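Local coordinates for similarities with probable monooxygenase (Photorhabdus luminescens, PDB 4HB9), which binds flavin-adenine dinucleotide and probably acts as a flavin-dependent monooxygenase of the aromatic-ring-hydroxylase type, at residues A[63-74]-A[106-117]. Sequence-based numbering, arbitrary orientation.
Sequences NWLAFEEASRYI and RLSISRTELKEI. With FAD (flavin-adenine dinucleotide), chain B; EDO (1,2-ethanediol), chain K; EDO (1,2-ethanediol), chain L.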
ATOM      1  N   ASN A  63     -13.370  -1.713  16.314  1.00 20.39           N
ATOM      2  CA  ASN A  63     -12.357  -1.959  15.265  1.00 19.40           C
ATOM      3  C   ASN A  63     -10.983  -1.451  15.707  1.00 18.82           C
ATOM      4  O   ASN A  63      -9.966  -2.140  15.512  1.00 19.44           O
ATOM      5  CB  ASN A  63     -12.722  -1.285  13.936  1.00 19.64           C
ATOM      6  CG  ASN A  63     -14.087  -1.680  13.418  1.00 19.92           C
ATOM      7  OD1 ASN A  63     -15.082  -1.573  14.128  1.00 21.98           O
ATOM      8  ND2 ASN A  63     -14.147  -2.114  12.175  1.00 21.07           N
ATOM      9  N   TRP A  64     -10.945  -0.273  16.315  1.00 17.76           N
ATOM     10  CA  TRP A  64      -9.680   0.294  16.770  1.00 17.86           C
ATOM     11  C   TRP A  64      -9.027  -0.630  17.812  1.00 18.71           C
ATOM     12  O   TRP A  64      -7.841  -0.963  17.721  1.00 17.55           O
ATOM     13  CB  TRP A  64      -9.879   1.707  17.333  1.00 18.71           C
ATOM     14  CG  TRP A  64      -8.675   2.227  18.013  1.00 19.30           C
ATOM     15  CD1 TRP A  64      -8.519   2.464  19.345  1.00 20.77           C
ATOM     16  CD2 TRP A  64      -7.432   2.532  17.407  1.00 19.73           C
ATOM     17  NE1 TRP A  64      -7.257   2.913  19.600  1.00 21.60           N
ATOM     18  CE2 TRP A  64      -6.559   2.946  18.429  1.00 20.95           C
ATOM     19  CE3 TRP A  64      -6.964   2.505  16.099  1.00 21.06           C
ATOM     20  CZ2 TRP A  64      -5.268   3.349  18.169  1.00 21.08           C
ATOM     21  CZ3 TRP A  64      -5.680   2.874  15.851  1.00 20.85           C
ATOM     22  CH2 TRP A  64      -4.845   3.292  16.877  1.00 20.72           C
ATOM     23  N   LEU A  65      -9.812  -1.114  18.763  1.00 19.20           N
ATOM     24  CA  LEU A  65      -9.240  -2.040  19.760  1.00 19.65           C
ATOM     25  C   LEU A  65      -8.713  -3.322  19.112  1.00 17.71           C
ATOM     26  O   LEU A  65      -7.672  -3.853  19.540  1.00 16.46           O
ATOM     27  CB  LEU A  65     -10.249  -2.382  20.856  1.00 20.54           C
ATOM     28  CG  LEU A  65     -10.644  -1.276  21.828  1.00 23.76           C
ATOM     29  CD1 LEU A  65     -11.563  -1.846  22.896  1.00 25.83           C
ATOM     30  CD2 LEU A  65      -9.461  -0.595  22.480  1.00 26.08           C
ATOM     31  N   ALA A  66      -9.407  -3.827  18.090  1.00 16.85           N
ATOM     32  CA  ALA A  66      -8.949  -5.026  17.368  1.00 17.16           C
ATOM     33  C   ALA A  66      -7.608  -4.780  16.641  1.00 17.49           C
ATOM     34  O   ALA A  66      -6.719  -5.648  16.607  1.00 17.32           O
ATOM     35  CB  ALA A  66      -9.997  -5.520  16.392  1.00 17.20           C
ATOM     36  N   PHE A  67      -7.474  -3.590  16.086  1.00 16.91           N
ATOM     37  CA  PHE A  67      -6.226  -3.144  15.497  1.00 17.77           C
ATOM     38  C   PHE A  67      -5.081  -3.116  16.504  1.00 17.87           C
ATOM     39  O   PHE A  67      -4.004  -3.628  16.212  1.00 17.78           O
ATOM     40  CB  PHE A  67      -6.364  -1.762  14.842  1.00 17.84           C
ATOM     41  CG  PHE A  67      -5.072  -1.233  14.313  1.00 18.68           C
ATOM     42  CD1 PHE A  67      -4.554  -1.716  13.119  1.00 17.97           C
ATOM     43  CD2 PHE A  67      -4.350  -0.268  15.011  1.00 19.66           C
ATOM     44  CE1 PHE A  67      -3.354  -1.261  12.633  1.00 17.52           C
ATOM     45  CE2 PHE A  67      -3.144   0.202  14.522  1.00 19.44           C
ATOM     46  CZ  PHE A  67      -2.636  -0.297  13.341  1.00 19.29           C
ATOM     47  N   GLU A  68      -5.311  -2.522  17.666  1.00 17.74           N
ATOM     48  CA  GLU A  68      -4.292  -2.463  18.709  1.00 19.02           C
ATOM     49  C   GLU A  68      -3.881  -3.879  19.115  1.00 19.30           C
ATOM     50  O   GLU A  68      -2.701  -4.142  19.292  1.00 20.68           O
ATOM     51  CB  GLU A  68      -4.800  -1.694  19.937  1.00 21.19           C
ATOM     52  CG  GLU A  68      -4.924  -0.207  19.684  1.00 23.46           C
ATOM     53  CD  GLU A  68      -5.336   0.573  20.902  1.00 26.64           C
ATOM     54  OE1 GLU A  68      -6.351   0.222  21.542  1.00 30.67           O
ATOM     55  OE2 GLU A  68      -4.658   1.566  21.185  1.00 31.80           O
ATOM     56  N   GLU A  69      -4.860  -4.763  19.244  1.00 18.65           N
ATOM     57  CA  GLU A  69      -4.641  -6.166  19.617  1.00 19.19           C
ATOM     58  C   GLU A  69      -3.815  -6.940  18.569  1.00 19.67           C
ATOM     59  O   GLU A  69      -2.951  -7.743  18.923  1.00 19.05           O
ATOM     60  CB  GLU A  69      -5.986  -6.834  19.860  1.00 19.38           C
ATOM     61  CG  GLU A  69      -5.966  -8.329  20.141  1.00 20.51           C
ATOM     62  CD  GLU A  69      -5.249  -8.726  21.415  1.00 22.44           C
ATOM     63  OE1 GLU A  69      -5.124  -7.890  22.336  1.00 23.13           O
ATOM     64  OE2 GLU A  69      -4.822  -9.911  21.500  1.00 22.60           O
ATOM     65  N   ALA A  70      -4.087  -6.700  17.283  1.00 19.62           N
ATOM     66  CA  ALA A  70      -3.440  -7.468  16.220  1.00 19.96           C
ATOM     67  C   ALA A  70      -2.050  -6.951  15.855  1.00 19.91           C
ATOM     68  O   ALA A  70      -1.200  -7.728  15.407  1.00 20.16           O
ATOM     69  CB  ALA A  70      -4.321  -7.508  14.983  1.00 19.82           C
ATOM     70  N   SER A  71      -1.809  -5.657  16.032  1.00 18.78           N
ATOM     71  CA  SER A  71      -0.549  -5.083  15.639  1.00 19.83           C
ATOM     72  C   SER A  71       0.531  -5.340  16.695  1.00 21.14           C
ATOM     73  O   SER A  71       0.218  -5.786  17.789  1.00 20.62           O
ATOM     74  CB  SER A  71      -0.709  -3.587  15.336  1.00 21.01           C
ATOM     75  OG  SER A  71      -1.111  -2.858  16.480  1.00 24.49           O
ATOM     76  N   ARG A  72       1.782  -5.099  16.307  1.00 22.12           N
ATOM     77  CA  ARG A  72       2.962  -5.151  17.170  1.00 24.32           C
ATOM     78  C   ARG A  72       3.840  -3.949  16.809  1.00 26.32           C
ATOM     79  O   ARG A  72       3.744  -3.408  15.697  1.00 24.21           O
ATOM     80  CB  ARG A  72       3.737  -6.449  16.943  1.00 23.59           C
ATOM     81  CG  ARG A  72       2.923  -7.702  17.232  1.00 22.49           C
ATOM     82  CD  ARG A  72       2.599  -7.861  18.712  1.00 24.28           C
ATOM     83  NE  ARG A  72       2.139  -9.230  18.988  1.00 23.64           N
ATOM     84  CZ  ARG A  72       0.939  -9.703  18.686  1.00 24.02           C
ATOM     85  NH1 ARG A  72       0.015  -8.927  18.101  1.00 24.60           N
ATOM     86  NH2 ARG A  72       0.638 -10.954  18.971  1.00 21.11           N
ATOM     87  N   TYR A  73       4.675  -3.517  17.740  1.00 32.56           N
ATOM     88  CA  TYR A  73       5.654  -2.450  17.459  1.00 36.01           C
ATOM     89  C   TYR A  73       6.789  -2.939  16.560  1.00 38.31           C
ATOM     90  O   TYR A  73       7.280  -4.056  16.711  1.00 37.53           O
ATOM     91  CB  TYR A  73       6.223  -1.892  18.752  1.00 40.35           C
ATOM     92  CG  TYR A  73       5.175  -1.284  19.643  1.00 40.02           C
ATOM     93  CD1 TYR A  73       4.495  -0.118  19.271  1.00 40.75           C
ATOM     94  CD2 TYR A  73       4.847  -1.881  20.852  1.00 42.77           C
ATOM     95  CE1 TYR A  73       3.520   0.433  20.090  1.00 41.45           C
ATOM     96  CE2 TYR A  73       3.878  -1.340  21.676  1.00 44.93           C
ATOM     97  CZ  TYR A  73       3.220  -0.187  21.294  1.00 44.62           C
ATOM     98  OH  TYR A  73       2.265   0.322  22.142  1.00 46.89           O
ATOM     99  N   ILE A  74       7.172  -2.111  15.592  1.00 39.57           N
ATOM    100  CA  ILE A  74       8.316  -2.382  14.727  1.00 40.65           C
ATOM    101  C   ILE A  74       9.201  -1.147  14.808  1.00 44.21           C
ATOM    102  O   ILE A  74       8.712  -0.025  15.004  1.00 40.22           O
ATOM    103  CB  ILE A  74       7.911  -2.758  13.275  1.00 42.04           C
ATOM    104  CG1 ILE A  74       9.126  -3.089  12.395  1.00 44.47           C
ATOM    105  CG2 ILE A  74       7.128  -1.654  12.592  1.00 42.72           C
ATOM    106  CD1 ILE A  74       9.889  -4.337  12.801  1.00 45.68           C
ATOM    107  N   ARG A 106       6.979   2.209  14.641  1.00 43.37           N
ATOM    108  CA  ARG A 106       5.762   2.004  13.858  1.00 37.94           C
ATOM    109  C   ARG A 106       4.938   0.824  14.382  1.00 32.26           C
ATOM    110  O   ARG A 106       5.376   0.107  15.291  1.00 29.74           O
ATOM    111  CB  ARG A 106       6.149   1.798  12.394  1.00 41.42           C
ATOM    112  CG  ARG A 106       6.426   3.117  11.677  1.00 46.48           C
ATOM    113  CD  ARG A 106       7.524   3.011  10.640  1.00 50.77           C
ATOM    114  NE  ARG A 106       7.634   4.241   9.851  1.00 57.44           N
ATOM    115  CZ  ARG A 106       8.130   5.401  10.295  1.00 62.86           C
ATOM    116  NH1 ARG A 106       8.567   5.535  11.545  1.00 62.89           N
ATOM    117  NH2 ARG A 106       8.178   6.454   9.481  1.00 66.98           N
ATOM    118  N   LEU A 107       3.758   0.627  13.793  1.00 24.55           N
ATOM    119  CA  LEU A 107       2.919  -0.511  14.097  1.00 23.65           C
ATOM    120  C   LEU A 107       2.911  -1.472  12.920  1.00 23.10           C
ATOM    121  O   LEU A 107       2.668  -1.076  11.783  1.00 25.88           O
ATOM    122  CB  LEU A 107       1.511  -0.038  14.420  1.00 24.37           C
ATOM    123  CG  LEU A 107       1.461   0.777  15.715  1.00 26.75           C
ATOM    124  CD1 LEU A 107       0.159   1.556  15.818  1.00 28.97           C
ATOM    125  CD2 LEU A 107       1.623  -0.149  16.898  1.00 28.72           C
ATOM    126  N   SER A 108       3.144  -2.733  13.208  1.00 18.93           N
ATOM    127  CA  SER A 108       3.280  -3.749  12.196  1.00 18.26           C
ATOM    128  C   SER A 108       2.077  -4.676  12.272  1.00 17.73           C
ATOM    129  O   SER A 108       1.709  -5.126  13.340  1.00 18.18           O
ATOM    130  CB  SER A 108       4.604  -4.500  12.399  1.00 18.51           C
ATOM    131  OG  SER A 108       4.715  -5.581  11.499  1.00 19.87           O
ATOM    132  N   ILE A 109       1.421  -4.897  11.138  1.00 16.74           N
ATOM    133  CA  ILE A 109       0.254  -5.774  11.069  1.00 16.33           C
ATOM    134  C   ILE A 109       0.245  -6.487   9.713  1.00 15.95           C
ATOM    135  O   ILE A 109       0.857  -6.012   8.756  1.00 15.88           O
ATOM    136  CB  ILE A 109      -1.040  -4.962  11.319  1.00 16.41           C
ATOM    137  CG1 ILE A 109      -2.258  -5.888  11.499  1.00 16.57           C
ATOM    138  CG2 ILE A 109      -1.186  -3.893  10.244  1.00 17.26           C
ATOM    139  CD1 ILE A 109      -3.520  -5.202  12.012  1.00 16.93           C
ATOM    140  N   SER A 110      -0.409  -7.645   9.615  1.00 15.26           N
ATOM    141  CA  SER A 110      -0.521  -8.286   8.319  1.00 15.70           C
ATOM    142  C   SER A 110      -1.557  -7.520   7.513  1.00 16.65           C
ATOM    143  O   SER A 110      -2.484  -6.940   8.077  1.00 16.32           O
ATOM    144  CB  SER A 110      -0.931  -9.761   8.427  1.00 16.41           C
ATOM    145  OG  SER A 110      -2.225  -9.886   8.982  1.00 16.46           O
ATOM    146  N   ARG A 111      -1.391  -7.512   6.198  1.00 17.09           N
ATOM    147  CA  ARG A 111      -2.439  -6.961   5.333  1.00 17.73           C
ATOM    148  C   ARG A 111      -3.761  -7.678   5.542  1.00 16.87           C
ATOM    149  O   ARG A 111      -4.818  -7.029   5.623  1.00 16.78           O
ATOM    150  CB  ARG A 111      -2.055  -6.981   3.865  1.00 18.99           C
ATOM    151  CG  ARG A 111      -3.182  -6.387   3.026  1.00 20.77           C
ATOM    152  CD  ARG A 111      -2.836  -6.127   1.582  1.00 23.03           C
ATOM    153  NE  ARG A 111      -3.980  -5.510   0.904  1.00 23.61           N
ATOM    154  CZ  ARG A 111      -4.043  -4.238   0.487  1.00 23.33           C
ATOM    155  NH1 ARG A 111      -3.024  -3.419   0.646  1.00 23.10           N
ATOM    156  NH2 ARG A 111      -5.157  -3.788  -0.081  1.00 22.56           N
ATOM    157  N   THR A 112      -3.728  -9.001   5.680  1.00 18.08           N
ATOM    158  CA  THR A 112      -4.984  -9.755   5.856  1.00 18.88           C
ATOM    159  C   THR A 112      -5.733  -9.337   7.139  1.00 18.16           C
ATOM    160  O   THR A 112      -6.925  -9.071   7.091  1.00 17.26           O
ATOM    161  CB  THR A 112      -4.823 -11.285   5.766  1.00 20.51           C
ATOM    162  OG1 THR A 112      -6.105 -11.908   5.954  1.00 22.08           O
ATOM    163  CG2 THR A 112      -3.872 -11.819   6.825  1.00 21.65           C
ATOM    164  N   GLU A 113      -5.039  -9.206   8.266  1.00 16.15           N
ATOM    165  CA  GLU A 113      -5.704  -8.753   9.487  1.00 16.23           C
ATOM    166  C   GLU A 113      -6.233  -7.334   9.383  1.00 15.59           C
ATOM    167  O   GLU A 113      -7.306  -7.051   9.876  1.00 14.43           O
ATOM    168  CB  GLU A 113      -4.778  -8.835  10.708  1.00 17.23           C
ATOM    169  CG  GLU A 113      -4.452 -10.253  11.195  1.00 17.91           C
ATOM    170  CD  GLU A 113      -3.217 -10.230  12.104  1.00 20.93           C
ATOM    171  OE1 GLU A 113      -2.122  -9.839  11.620  1.00 21.43           O
ATOM    172  OE2 GLU A 113      -3.372 -10.460  13.328  1.00 22.35           O
ATOM    173  N   LEU A 114      -5.438  -6.440   8.809  1.00 15.69           N
ATOM    174  CA  LEU A 114      -5.834  -5.066   8.664  1.00 16.97           C
ATOM    175  C   LEU A 114      -7.111  -4.986   7.836  1.00 18.16           C
ATOM    176  O   LEU A 114      -8.061  -4.266   8.228  1.00 19.67           O
ATOM    177  CB  LEU A 114      -4.725  -4.227   8.053  1.00 16.48           C
ATOM    178  CG  LEU A 114      -5.014  -2.744   7.861  1.00 16.72           C
ATOM    179  CD1 LEU A 114      -5.362  -2.066   9.166  1.00 17.83           C
ATOM    180  CD2 LEU A 114      -3.824  -2.079   7.210  1.00 17.31           C
ATOM    181  N   LYS A 115      -7.172  -5.744   6.742  1.00 18.83           N
ATOM    182  CA  LYS A 115      -8.402  -5.744   5.901  1.00 20.04           C
ATOM    183  C   LYS A 115      -9.632  -6.291   6.637  1.00 19.55           C
ATOM    184  O   LYS A 115     -10.728  -5.745   6.523  1.00 17.91           O
ATOM    185  CB  LYS A 115      -8.206  -6.502   4.593  1.00 22.43           C
ATOM    186  CG  LYS A 115      -7.373  -5.760   3.549  1.00 25.77           C
ATOM    187  CD  LYS A 115      -7.895  -4.369   3.170  1.00 28.59           C
ATOM    188  CE  LYS A 115      -9.353  -4.337   2.680  1.00 31.16           C
ATOM    189  NZ  LYS A 115      -9.589  -5.328   1.595  1.00 33.10           N
ATOM    190  N   GLU A 116      -9.461  -7.373   7.384  1.00 19.50           N
ATOM    191  CA  GLU A 116     -10.568  -7.927   8.173  1.00 21.02           C
ATOM    192  C   GLU A 116     -11.090  -6.913   9.186  1.00 19.46           C
ATOM    193  O   GLU A 116     -12.310  -6.784   9.363  1.00 18.66           O
ATOM    194  CB  GLU A 116     -10.161  -9.236   8.882  1.00 22.52           C
ATOM    195  CG  GLU A 116      -9.885 -10.382   7.918  1.00 26.54           C
ATOM    196  CD  GLU A 116     -11.039 -10.655   6.960  1.00 29.23           C
ATOM    197  OE1 GLU A 116     -12.063 -11.190   7.401  1.00 37.90           O
ATOM    198  OE2 GLU A 116     -10.908 -10.350   5.757  1.00 34.86           O
ATOM    199  N   ILE A 117     -10.173  -6.172   9.822  1.00 17.66           N
ATOM    200  CA  ILE A 117     -10.534  -5.126  10.755  1.00 18.29           C
ATOM    201  C   ILE A 117     -11.232  -3.945  10.081  1.00 18.65           C
ATOM    202  O   ILE A 117     -12.231  -3.438  10.583  1.00 17.51           O
ATOM    203  CB  ILE A 117      -9.301  -4.662  11.540  1.00 19.05           C
ATOM    204  CG1 ILE A 117      -8.873  -5.797  12.475  1.00 19.20           C
ATOM    205  CG2 ILE A 117      -9.574  -3.384  12.304  1.00 20.33           C
ATOM    206  CD1 ILE A 117      -7.477  -5.605  13.024  1.00 19.42           C
TER
HETATM  207  PA  FAD B 501      -5.971  -0.916  -2.524  1.00 18.99           P
HETATM  208  O1A FAD B 501      -5.798  -1.162  -1.048  1.00 17.00           O
HETATM  209  O2A FAD B 501      -5.203  -1.595  -3.606  1.00 17.34           O
HETATM  210  O5B FAD B 501      -7.531  -1.049  -2.860  1.00 19.33           O
HETATM  211  C5B FAD B 501      -8.038  -0.895  -4.173  1.00 19.32           C
HETATM  212  C4B FAD B 501      -9.364  -1.629  -4.171  1.00 19.66           C
HETATM  213  O4B FAD B 501     -10.086  -1.278  -5.365  1.00 18.75           O
HETATM  214  C3B FAD B 501      -9.218  -3.163  -4.145  1.00 19.66           C
HETATM  215  O3B FAD B 501     -10.104  -3.760  -3.196  1.00 18.16           O
HETATM  216  C2B FAD B 501      -9.571  -3.541  -5.569  1.00 19.94           C
HETATM  217  O2B FAD B 501     -10.113  -4.839  -5.737  1.00 19.53           O
HETATM  218  C1B FAD B 501     -10.612  -2.466  -5.912  1.00 18.90           C
HETATM  219  N9A FAD B 501     -10.829  -2.212  -7.338  1.00 19.36           N
HETATM  220  C8A FAD B 501      -9.888  -2.033  -8.302  1.00 21.62           C
HETATM  221  N7A FAD B 501     -10.467  -1.744  -9.503  1.00 22.13           N
HETATM  222  C5A FAD B 501     -11.800  -1.750  -9.287  1.00 21.17           C
HETATM  223  C6A FAD B 501     -12.980  -1.534 -10.147  1.00 21.46           C
HETATM  224  N6A FAD B 501     -12.757  -1.285 -11.458  1.00 21.83           N
HETATM  225  N1A FAD B 501     -14.206  -1.633  -9.592  1.00 21.02           N
HETATM  226  C2A FAD B 501     -14.363  -1.874  -8.270  1.00 22.38           C
HETATM  227  N3A FAD B 501     -13.339  -2.080  -7.419  1.00 20.84           N
HETATM  228  C4A FAD B 501     -12.044  -2.028  -7.876  1.00 21.16           C
HETATM  229  N1  FAD B 501       2.057   0.645   2.547  1.00 22.50           N
HETATM  230  C2  FAD B 501       2.445   1.181   3.727  1.00 23.92           C
HETATM  231  O2  FAD B 501       2.037   2.336   4.097  1.00 22.71           O
HETATM  232  N3  FAD B 501       3.266   0.494   4.543  1.00 21.82           N
HETATM  233  C4  FAD B 501       3.799  -0.699   4.258  1.00 22.73           C
HETATM  234  O4  FAD B 501       4.568  -1.266   5.078  1.00 20.78           O
HETATM  235  C4X FAD B 501       3.460  -1.325   2.977  1.00 22.52           C
HETATM  236  N5  FAD B 501       3.944  -2.546   2.609  1.00 24.69           N
HETATM  237  C5X FAD B 501       3.602  -3.069   1.410  1.00 24.66           C
HETATM  238  C6  FAD B 501       4.107  -4.301   1.008  1.00 24.35           C
HETATM  239  C7  FAD B 501       3.761  -4.866  -0.222  1.00 24.60           C
HETATM  240  C7M FAD B 501       4.311  -6.211  -0.658  1.00 26.16           C
HETATM  241  C8  FAD B 501       2.852  -4.139  -1.124  1.00 25.33           C
HETATM  242  C8M FAD B 501       2.449  -4.729  -2.458  1.00 26.77           C
HETATM  243  C9  FAD B 501       2.343  -2.906  -0.729  1.00 25.32           C
HETATM  244  C9A FAD B 501       2.674  -2.333   0.499  1.00 23.98           C
HETATM  245  N10 FAD B 501       2.156  -1.078   0.892  1.00 23.38           N
HETATM  246  C10 FAD B 501       2.535  -0.543   2.118  1.00 22.79           C
HETATM  247  C1' FAD B 501       1.274  -0.277   0.019  1.00 22.72           C
HETATM  248  C2' FAD B 501      -0.210  -0.474   0.319  1.00 21.11           C
HETATM  249  O2' FAD B 501      -0.542  -1.851   0.371  1.00 20.88           O
HETATM  250  C3' FAD B 501      -1.030   0.204  -0.776  1.00 19.79           C
HETATM  251  O3' FAD B 501      -0.449   1.476  -1.061  1.00 21.26           O
HETATM  252  C4' FAD B 501      -2.467   0.408  -0.319  1.00 19.01           C
HETATM  253  O4' FAD B 501      -3.144  -0.828  -0.461  1.00 18.96           O
HETATM  254  C5' FAD B 501      -3.192   1.457  -1.135  1.00 18.62           C
HETATM  255  O5' FAD B 501      -4.504   1.551  -0.620  1.00 18.00           O
HETATM  256  P   FAD B 501      -5.696   1.829  -1.665  1.00 18.21           P
HETATM  257  O1P FAD B 501      -6.947   1.770  -0.822  1.00 17.60           O
HETATM  258  O2P FAD B 501      -5.365   3.061  -2.465  1.00 16.96           O
HETATM  259  O3P FAD B 501      -5.703   0.650  -2.754  1.00 16.51           O
HETATM  260  C1  EDO K 510       0.577  -2.226  19.279  1.00 45.15           C
HETATM  261  O1  EDO K 510      -0.803  -2.304  19.651  1.00 41.04           O
HETATM  262  C2  EDO K 510       1.377  -3.461  19.681  1.00 45.53           C
HETATM  263  O2  EDO K 510       0.915  -4.094  20.882  1.00 44.95           O
HETATM  264  C1  EDO L 511     -11.219  -7.471  -0.838  1.00 52.23           C
HETATM  265  O1  EDO L 511     -11.984  -6.287  -0.602  1.00 52.81           O
HETATM  266  C2  EDO L 511     -10.752  -7.434  -2.276  1.00 51.97           C
HETATM  267  O2  EDO L 511      -9.793  -6.384  -2.466  1.00 50.61           O
HETATM  268  O   HOH W   1      -0.192  -8.726  12.996  1.00 20.89           O
HETATM  269  O   HOH W   2      -1.685 -10.681  15.098  1.00 21.11           O
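Ile117 sets its side chain as a knob into the hole formed by Asn63, Ala66, Phe67 and Ala70, where helix 63-70 runs nearly antiparallel to helix 111-117, their axes 10.0 Å apart. The two alanines suit this seam because their short side chains let the branched isoleucine sink in, its CD1 lying 3.7 Å from Phe67 N. Phe67, its CG anti to the backbone N (chi1 176°), sets its ring among three aliphatic side chains: Leu107 CD1 meets the ring edge, 3.8 Å from Phe67 CE2, while Ile109 CD1 and Leu114 CD1 lie near Phe67 CD1. At one end of the helix pair, Asn63 ND2 donates to Ile117 O (2.8 Å) and also to Lys120 O, so one amide NH2 serves two backbone carbonyls. Beyond Ser71, residues 72-74 pair antiparallel with 106-108, and strand 44-47 flanks 106-110 on its other edge. Glu113 forms a capping box with Ser110, whose OG accepts from Glu113 N at 3.0 Å. Two waters each bridge the same carboxylate to Ala70 O, one from OE1 and the other from OE2. Next to the cap residue Ser110, Arg111 NH1 donates to FAD O4' (2.8 Å) and Arg111 NH2 to FAD O1A (2.9 Å). Apolar packing inside and directional polar bonds at the margins thus join the helix-to-strand turn of 63-74 to the strand-to-helix turn of 106-117, with the flavin-binding arginine at the start of the capped helix.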